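Local coordinates for ferric uptake regulation protein (Helicobacter pylori, PDB 2XIG) that probably acts as a global iron-dependent repressor, using ferrous iron as cofactor to bind the operators of the genes it controls, at residues 65-68 and 69-73; 5-8 and 9-13; 46-49 and 50-54. The protein carries 2 engineered substitutions. All coordinates share one frame; numbering follows the deposited sequence.

Each interaction is local, within or at the start of its own helix, in what is probably the DNA-binding region. Interaction 2 starts helix 7-20 and lies at the surface. Its chemistry is polar: a salt bridge, a shared carboxylate oxygen and a capping threonine. Interactions 1 and 3 are partly buried, in helices 61-73 and 45-52, which follow each other in the chain. In both, a branched apolar pair one turn apart faces the interior, and interaction 3 adds a methyl group over a guanidinium. These two touch through Leu68 CD2 and Ile48 CD1, 4.0 Å apart. Interactions 1 and 2 do not touch; their centres are about 17 Å apart.

Interaction 1 of 3, residues 65-68 and 69-73; sequences YRIL and NFLEK
Ile67 and Leu71 make the apolar contact, one helical turn apart. They lie side by side and point the same way. The CG2 branch of Ile67 meets CD1 of Leu71 at 3.6 Å. This branch is placed anti to the Ile67 backbone N (CG1 at chi1 -73°), which brings it beside the carbonyl carbon and on toward the next turn. Leu71 also rests its CG against its partner's backbone, 3.3 Å from Ile67 O.

Both residues belong to helix 61-73, the last helix before the strand pair 77-82 and 86-91. The helix and strand pair belong to the winged-helix DNA-binding domain of Fur proteins, in which helix 61-73 is probably the recognition helix. Ile67 and Leu71 pack on Val32 of helix 27-38, and Leu71 also reaches Ile77. Phe70 turns away from the contact to Leu14 of helix 7-20.

Backbone hydrogen bonds form the second group. Leu71 N donates to Ile67 O at 2.9 Å, almost straight at 175°. Asn69 N donates to Tyr65 O at 2.8 Å. The bonds from Phe70 N to Arg66 O and from Glu72 N to Leu68 O continue the i to i+4 pattern.

Among the polar side chains, Asn69 folds its amide back over the preceding turn. Its CG lies 3.3 Å from Tyr65 O, but ND2 is poorly angled for a bond there. Asn69 also packs on Met16 of the second subunit.

Interaction 2 of 3, residues 5-8 and 9-13; sequences ETLE and SILER
Ser9 meets two residues that precede helix 7-20. Thr6 holds the N-cap position, and its OG1 accepts from Ser9 N at 3.0 Å. Thr6 OG1 sits between its own backbone N and carbonyl carbon (chi1 67°), which turns it to the first turn of the helix. The Ser9 hydroxyl donates to Glu5 OE1 at 2.5 Å, using the anti lone pair of that oxygen.

Ile10 comes next. Its N donates to Thr6 O. Its CG1 lies beside the Glu5 carboxylate, 3.5 Å from Glu5 CD, and the two side chains cross at a slant. Ile10 also packs on Tyr37 of helix 27-38, whose hydroxyl is hydrogen-bonded to Glu5 O.

Leu11 sets its CG 4.0 Å from Leu7 CD1, and its N bonds to Leu7 O. Both leucines lean on helix 27-38. Glu12 N donates to Glu8 O, while its carboxylate turns away to a salt bridge with Arg15.

Arg13 closes the segment. It grips Glu5 side-on with two nitrogens, one for each oxygen. Arg13 NE donates to Glu5 OE1 at 2.9 Å and 173°, in the guanidinium plane and on the syn lone pair. Arg13 NH2 donates to Glu5 OE2 at 3.0 Å, tilted from both planes, which stand 31° apart. The extended Glu5 chain reaches Arg13 from the opposite direction.

Glu5 OE1 therefore takes two donors, on its syn and anti lone pairs. Together with the Arg13 NH2 bond to OE2, they hold the carboxylate's rotation. The bonds to Ser9 and Arg13 would probably favour the charged carboxylate.

Interaction 3 of 3, residues 46-49 and 50-54; sequences EEIT and HSIRQ
Thr49 lays its CG2 methyl over one face of the Arg53 guanidinium. Thr49 CG2 lies over the centre of the plane, 3.5 Å from Arg53 NE. The two side chains run side by side and point the same way. CG2 takes the place anti to the Thr49 backbone N (OG1 at chi1 -59°). Arg53 CG lies anti to its own carbonyl carbon (chi1 -76°), and the extended chain then carries the guanidinium back toward the preceding turn, under the Thr49 methyl. The polar ends have other partners: Thr49 OG1 bonds to Pro45 O, and Arg53 NE to Thr59 O. Arg53 N donates to Thr49 O at 2.9 Å.

Ile48 and Ile52 form a second pair with the same one-turn spacing. Ile48 CG2 meets Ile52 CD1 at 4.1 Å, and Ile52 N bonds to Ile48 O.

His50 lies on another side of the helix. Its ring sets CD2 3.3 Å from Glu46 O, and Glu47 CA is at the ring edge. His50 N donates to the same Glu46 O at 2.9 Å. Ser51 N donates to Glu47 O.

Helix 45-52 is probably part of the winged-helix DNA-binding domain, where it precedes helix 61-73. Ile48 packs on Leu36 and Ile52 on Val32 of helix 27-38. Ile48 and Thr49 also reach Val64 of helix 61-73. Glu47 OE1 accepts from Ser44 N, with Arg88 of strand 86-91 only a long, weak second partner.

Interaction 1 of 3, residues 65-68 and 69-73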
loop_
_atom_site.group_PDB
_atom_site.type_symbol
_atom_site.label_atom_id
_atom_site.label_comp_id
_atom_site.label_asym_id
_atom_site.label_seq_id
_atom_site.Cartn_x
_atom_site.Cartn_y
_atom_site.Cartn_z
ATOM N N TYR C 65 -3.431 -0.890 25.443
ATOM C CA TYR C 65 -3.188 0.300 24.633
ATOM C C TYR C 65 -3.085 1.544 25.498
ATOM O O TYR C 65 -2.162 2.340 25.330
ATOM C CB TYR C 65 -4.278 0.503 23.566
ATOM C CG TYR C 65 -3.930 -0.124 22.236
ATOM C CD1 TYR C 65 -3.360 0.627 21.218
ATOM C CD2 TYR C 65 -4.143 -1.479 22.012
ATOM C CE1 TYR C 65 -3.026 0.044 19.999
ATOM C CE2 TYR C 65 -3.810 -2.065 20.812
ATOM C CZ TYR C 65 -3.258 -1.304 19.809
ATOM O OH TYR C 65 -2.941 -1.898 18.614
ATOM N N ARG C 66 -4.040 1.713 26.408
ATOM C CA ARG C 66 -4.034 2.858 27.310
ATOM C C ARG C 66 -2.720 2.938 28.102
ATOM O O ARG C 66 -2.105 3.998 28.201
ATOM C CB ARG C 66 -5.223 2.788 28.266
ATOM C CG ARG C 66 -5.286 3.929 29.258
ATOM C CD ARG C 66 -6.521 3.812 30.159
ATOM N NE ARG C 66 -7.692 3.477 29.359
ATOM C CZ ARG C 66 -8.401 2.360 29.484
ATOM N NH1 ARG C 66 -8.095 1.467 30.415
ATOM N NH2 ARG C 66 -9.435 2.150 28.688
ATOM N N ILE C 67 -2.306 1.805 28.664
ATOM C CA ILE C 67 -1.026 1.703 29.358
ATOM C C ILE C 67 0.157 2.060 28.453
ATOM O O ILE C 67 1.051 2.816 28.858
ATOM C CB ILE C 67 -0.829 0.286 29.944
ATOM C CG1 ILE C 67 -1.738 0.081 31.159
ATOM C CG2 ILE C 67 0.642 0.046 30.298
ATOM C CD1 ILE C 67 -1.755 -1.339 31.670
ATOM N N LEU C 68 0.165 1.508 27.236
ATOM C CA LEU C 68 1.239 1.757 26.285
ATOM C C LEU C 68 1.333 3.239 25.938
ATOM O O LEU C 68 2.428 3.795 25.845
ATOM C CB LEU C 68 1.046 0.923 25.007
ATOM C CG LEU C 68 1.329 -0.574 25.162
ATOM C CD1 LEU C 68 0.952 -1.358 23.905
ATOM C CD2 LEU C 68 2.787 -0.823 25.514
ATOM N N ASN C 69 0.186 3.878 25.751
ATOM C CA ASN C 69 0.175 5.305 25.434
ATOM C C ASN C 69 0.791 6.157 26.543
ATOM O O ASN C 69 1.547 7.084 26.272
ATOM C CB ASN C 69 -1.240 5.783 25.108
ATOM C CG ASN C 69 -1.740 5.256 23.766
ATOM O OD1 ASN C 69 -0.962 5.081 22.830
ATOM N ND2 ASN C 69 -3.042 5.005 23.673
ATOM N N PHE C 70 0.460 5.840 27.787
ATOM C CA PHE C 70 1.057 6.544 28.926
ATOM C C PHE C 70 2.566 6.318 29.017
ATOM O O PHE C 70 3.355 7.267 29.110
ATOM C CB PHE C 70 0.422 6.100 30.243
ATOM C CG PHE C 70 1.083 6.705 31.457
ATOM C CD1 PHE C 70 2.095 6.031 32.123
ATOM C CD2 PHE C 70 0.718 7.965 31.904
ATOM C CE1 PHE C 70 2.715 6.594 33.230
ATOM C CE2 PHE C 70 1.337 8.534 33.014
ATOM C CZ PHE C 70 2.335 7.847 33.673
ATOM N N LEU C 71 2.960 5.050 29.023
ATOM C CA LEU C 71 4.361 4.690 29.137
ATOM C C LEU C 71 5.184 5.327 28.040
ATOM O O LEU C 71 6.318 5.732 28.265
ATOM C CB LEU C 71 4.531 3.168 29.088
ATOM C CG LEU C 71 3.987 2.382 30.278
ATOM C CD1 LEU C 71 4.171 0.899 30.004
ATOM C CD2 LEU C 71 4.701 2.807 31.603
ATOM N N GLU C 72 4.625 5.413 26.834
ATOM C CA GLU C 72 5.394 5.958 25.736
ATOM C C GLU C 72 5.472 7.476 25.835
ATOM O O GLU C 72 6.507 8.077 25.542
ATOM C CB GLU C 72 4.819 5.509 24.385
ATOM C CG GLU C 72 3.987 6.546 23.674
ATOM C CD GLU C 72 4.712 7.175 22.502
ATOM O OE1 GLU C 72 5.929 7.425 22.606
ATOM O OE2 GLU C 72 4.060 7.404 21.460
ATOM N N LYS C 73 4.392 8.108 26.267
ATOM C CA LYS C 73 4.441 9.559 26.371
ATOM C C LYS C 73 5.350 10.018 27.514
ATOM O O LYS C 73 5.921 11.104 27.451
ATOM C CB LYS C 73 3.045 10.162 26.450
ATOM C CG LYS C 73 2.537 10.474 27.819
ATOM C CD LYS C 73 1.283 11.319 27.698
ATOM C CE LYS C 73 1.053 12.128 28.951
ATOM N NZ LYS C 73 2.266 12.928 29.286
#

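Interaction 2 of 3, residues 5-8 and 9-13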
loop_
_atom_site.group_PDB
_atom_site.type_symbol
_atom_site.label_atom_id
_atom_site.label_comp_id
_atom_site.label_asym_id
_atom_site.label_seq_id
_atom_site.Cartn_x
_atom_site.Cartn_y
_atom_site.Cartn_z
ATOM N N GLU C 5 19.570 0.346 32.661
ATOM C CA GLU C 5 19.004 0.576 33.986
ATOM C C GLU C 5 18.339 -0.707 34.482
ATOM O O GLU C 5 17.819 -1.490 33.683
ATOM C CB GLU C 5 17.995 1.734 33.906
ATOM C CG GLU C 5 17.390 2.196 35.214
ATOM C CD GLU C 5 16.441 3.378 35.034
ATOM O OE1 GLU C 5 15.849 3.834 36.037
ATOM O OE2 GLU C 5 16.280 3.854 33.891
ATOM N N THR C 6 18.370 -0.942 35.793
ATOM C CA THR C 6 17.693 -2.114 36.340
ATOM C C THR C 6 16.178 -1.978 36.179
ATOM O O THR C 6 15.635 -0.869 36.195
ATOM C CB THR C 6 17.996 -2.336 37.843
ATOM O OG1 THR C 6 17.420 -1.273 38.610
ATOM C CG2 THR C 6 19.487 -2.407 38.091
ATOM N N LEU C 7 15.500 -3.110 36.046
ATOM C CA LEU C 7 14.040 -3.112 35.999
ATOM C C LEU C 7 13.470 -2.432 37.240
ATOM O O LEU C 7 12.541 -1.629 37.148
ATOM C CB LEU C 7 13.505 -4.542 35.901
ATOM C CG LEU C 7 11.981 -4.690 35.856
ATOM C CD1 LEU C 7 11.390 -3.737 34.827
ATOM C CD2 LEU C 7 11.584 -6.132 35.556
ATOM N N GLU C 8 14.032 -2.759 38.403
ATOM C CA GLU C 8 13.530 -2.228 39.667
ATOM C C GLU C 8 13.578 -0.706 39.697
ATOM O O GLU C 8 12.635 -0.052 40.146
ATOM C CB GLU C 8 14.325 -2.795 40.848
ATOM C CG GLU C 8 14.127 -4.289 41.071
ATOM C CD GLU C 8 14.987 -5.149 40.155
ATOM O OE1 GLU C 8 14.873 -6.389 40.239
ATOM O OE2 GLU C 8 15.781 -4.597 39.363
ATOM N N SER C 9 14.688 -0.154 39.227
ATOM C CA SER C 9 14.868 1.292 39.145
ATOM C C SER C 9 13.806 1.921 38.238
ATOM O O SER C 9 13.250 2.981 38.536
ATOM C CB SER C 9 16.266 1.607 38.613
ATOM O OG SER C 9 16.404 2.989 38.366
ATOM N N ILE C 10 13.522 1.256 37.125
ATOM C CA ILE C 10 12.505 1.745 36.195
ATOM C C ILE C 10 11.121 1.723 36.843
ATOM O O ILE C 10 10.367 2.703 36.772
ATOM C CB ILE C 10 12.524 0.932 34.884
ATOM C CG1 ILE C 10 13.895 1.074 34.217
ATOM C CG2 ILE C 10 11.406 1.387 33.946
ATOM C CD1 ILE C 10 14.090 0.251 32.985
ATOM N N LEU C 11 10.795 0.616 37.503
ATOM C CA LEU C 11 9.500 0.512 38.169
ATOM C C LEU C 11 9.320 1.541 39.293
ATOM O O LEU C 11 8.205 1.976 39.565
ATOM C CB LEU C 11 9.261 -0.901 38.688
ATOM C CG LEU C 11 9.078 -1.938 37.578
ATOM C CD1 LEU C 11 8.897 -3.321 38.153
ATOM C CD2 LEU C 11 7.893 -1.581 36.665
ATOM N N GLU C 12 10.404 1.925 39.961
ATOM C CA GLU C 12 10.290 2.963 40.990
ATOM C C GLU C 12 10.073 4.340 40.354
ATOM O O GLU C 12 9.255 5.132 40.836
ATOM C CB GLU C 12 11.502 2.972 41.940
ATOM C CG GLU C 12 11.509 4.150 42.929
ATOM C CD GLU C 12 10.350 4.142 43.932
ATOM O OE1 GLU C 12 10.071 5.214 44.520
ATOM O OE2 GLU C 12 9.717 3.081 44.141
ATOM N N ARG C 13 10.802 4.630 39.283
ATOM C CA ARG C 13 10.527 5.834 38.501
ATOM C C ARG C 13 9.080 5.823 38.010
ATOM O O ARG C 13 8.421 6.865 37.948
ATOM C CB ARG C 13 11.474 5.954 37.310
ATOM C CG ARG C 13 12.907 6.261 37.682
ATOM C CD ARG C 13 13.687 6.830 36.501
ATOM N NE ARG C 13 13.879 5.852 35.429
ATOM C CZ ARG C 13 13.256 5.892 34.257
ATOM N NH1 ARG C 13 12.391 6.864 33.981
ATOM N NH2 ARG C 13 13.507 4.959 33.354
#

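Interaction 3 of 3, residues 46-49 and 50-54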
loop_
_atom_site.group_PDB
_atom_site.type_symbol
_atom_site.label_atom_id
_atom_site.label_comp_id
_atom_site.label_asym_id
_atom_site.label_seq_id
_atom_site.Cartn_x
_atom_site.Cartn_y
_atom_site.Cartn_z
ATOM N N GLU C 46 -0.725 -6.664 20.695
ATOM C CA GLU C 46 -1.332 -7.991 20.762
ATOM C C GLU C 46 -0.443 -8.983 21.509
ATOM O O GLU C 46 -0.914 -9.715 22.369
ATOM C CB GLU C 46 -1.643 -8.517 19.350
ATOM C CG GLU C 46 -2.784 -7.784 18.650
ATOM C CD GLU C 46 -2.840 -8.051 17.145
ATOM O OE1 GLU C 46 -1.953 -7.557 16.417
ATOM O OE2 GLU C 46 -3.778 -8.741 16.685
ATOM N N GLU C 47 0.844 -9.008 21.178
ATOM C CA GLU C 47 1.771 -9.934 21.823
ATOM C C GLU C 47 1.939 -9.635 23.309
ATOM O O GLU C 47 2.037 -10.538 24.138
ATOM C CB GLU C 47 3.138 -9.864 21.154
ATOM C CG GLU C 47 3.158 -10.303 19.721
ATOM C CD GLU C 47 4.550 -10.225 19.146
ATOM O OE1 GLU C 47 5.092 -9.101 19.037
ATOM O OE2 GLU C 47 5.099 -11.293 18.804
ATOM N N ILE C 48 2.002 -8.352 23.641
ATOM C CA ILE C 48 2.084 -7.949 25.036
ATOM C C ILE C 48 0.844 -8.417 25.791
ATOM O O ILE C 48 0.934 -8.886 26.927
ATOM C CB ILE C 48 2.269 -6.418 25.158
ATOM C CG1 ILE C 48 3.638 -6.015 24.610
ATOM C CG2 ILE C 48 2.113 -5.956 26.601
ATOM C CD1 ILE C 48 3.751 -4.534 24.250
ATOM N N THR C 49 -0.313 -8.311 25.142
ATOM C CA THR C 49 -1.566 -8.732 25.756
ATOM C C THR C 49 -1.541 -10.239 25.985
ATOM O O THR C 49 -1.923 -10.711 27.055
ATOM C CB THR C 49 -2.778 -8.343 24.883
ATOM O OG1 THR C 49 -2.786 -6.922 24.693
ATOM C CG2 THR C 49 -4.096 -8.773 25.532
ATOM N N HIS C 50 -1.082 -10.982 24.978
ATOM C CA HIS C 50 -0.942 -12.434 25.092
ATOM C C HIS C 50 -0.179 -12.777 26.372
ATOM O O HIS C 50 -0.609 -13.617 27.156
ATOM C CB HIS C 50 -0.189 -13.022 23.884
ATOM C CG HIS C 50 -1.049 -13.301 22.682
ATOM N ND1 HIS C 50 -2.132 -14.155 22.717
ATOM C CD2 HIS C 50 -0.954 -12.871 21.399
ATOM C CE1 HIS C 50 -2.679 -14.222 21.514
ATOM N NE2 HIS C 50 -1.985 -13.451 20.696
ATOM N N SER C 51 0.972 -12.134 26.569
ATOM C CA SER C 51 1.812 -12.419 27.733
ATOM C C SER C 51 1.107 -12.111 29.061
ATOM O O SER C 51 1.135 -12.910 30.003
ATOM C CB SER C 51 3.121 -11.632 27.645
ATOM O OG SER C 51 3.778 -11.895 26.421
ATOM N N ILE C 52 0.477 -10.943 29.125
ATOM C CA ILE C 52 -0.238 -10.516 30.326
ATOM C C ILE C 52 -1.406 -11.449 30.665
ATOM O O ILE C 52 -1.680 -11.724 31.835
ATOM C CB ILE C 52 -0.740 -9.067 30.180
ATOM C CG1 ILE C 52 0.442 -8.100 30.240
ATOM C CG2 ILE C 52 -1.766 -8.742 31.257
ATOM C CD1 ILE C 52 0.052 -6.675 30.013
ATOM N N ARG C 53 -2.080 -11.944 29.633
ATOM C CA ARG C 53 -3.225 -12.829 29.822
ATOM C C ARG C 53 -2.813 -14.197 30.367
ATOM O O ARG C 53 -3.667 -15.020 30.695
ATOM C CB ARG C 53 -3.992 -13.004 28.505
ATOM C CG ARG C 53 -4.846 -11.807 28.117
ATOM C CD ARG C 53 -5.675 -12.066 26.852
ATOM N NE ARG C 53 -6.607 -10.966 26.609
ATOM C CZ ARG C 53 -7.120 -10.650 25.421
ATOM N NH1 ARG C 53 -6.792 -11.346 24.344
ATOM N NH2 ARG C 53 -7.962 -9.629 25.312
ATOM N N GLN C 54 -1.509 -14.442 30.453
ATOM C CA GLN C 54 -1.017 -15.692 31.026
ATOM C C GLN C 54 -1.183 -15.684 32.541
ATOM O O GLN C 54 -1.214 -16.736 33.174
ATOM C CB GLN C 54 0.447 -15.931 30.652
ATOM C CG GLN C 54 0.666 -16.326 29.197
ATOM C CD GLN C 54 2.139 -16.379 28.825
ATOM O OE1 GLN C 54 3.011 -16.287 29.690
ATOM N NE2 GLN C 54 2.421 -16.522 27.536
#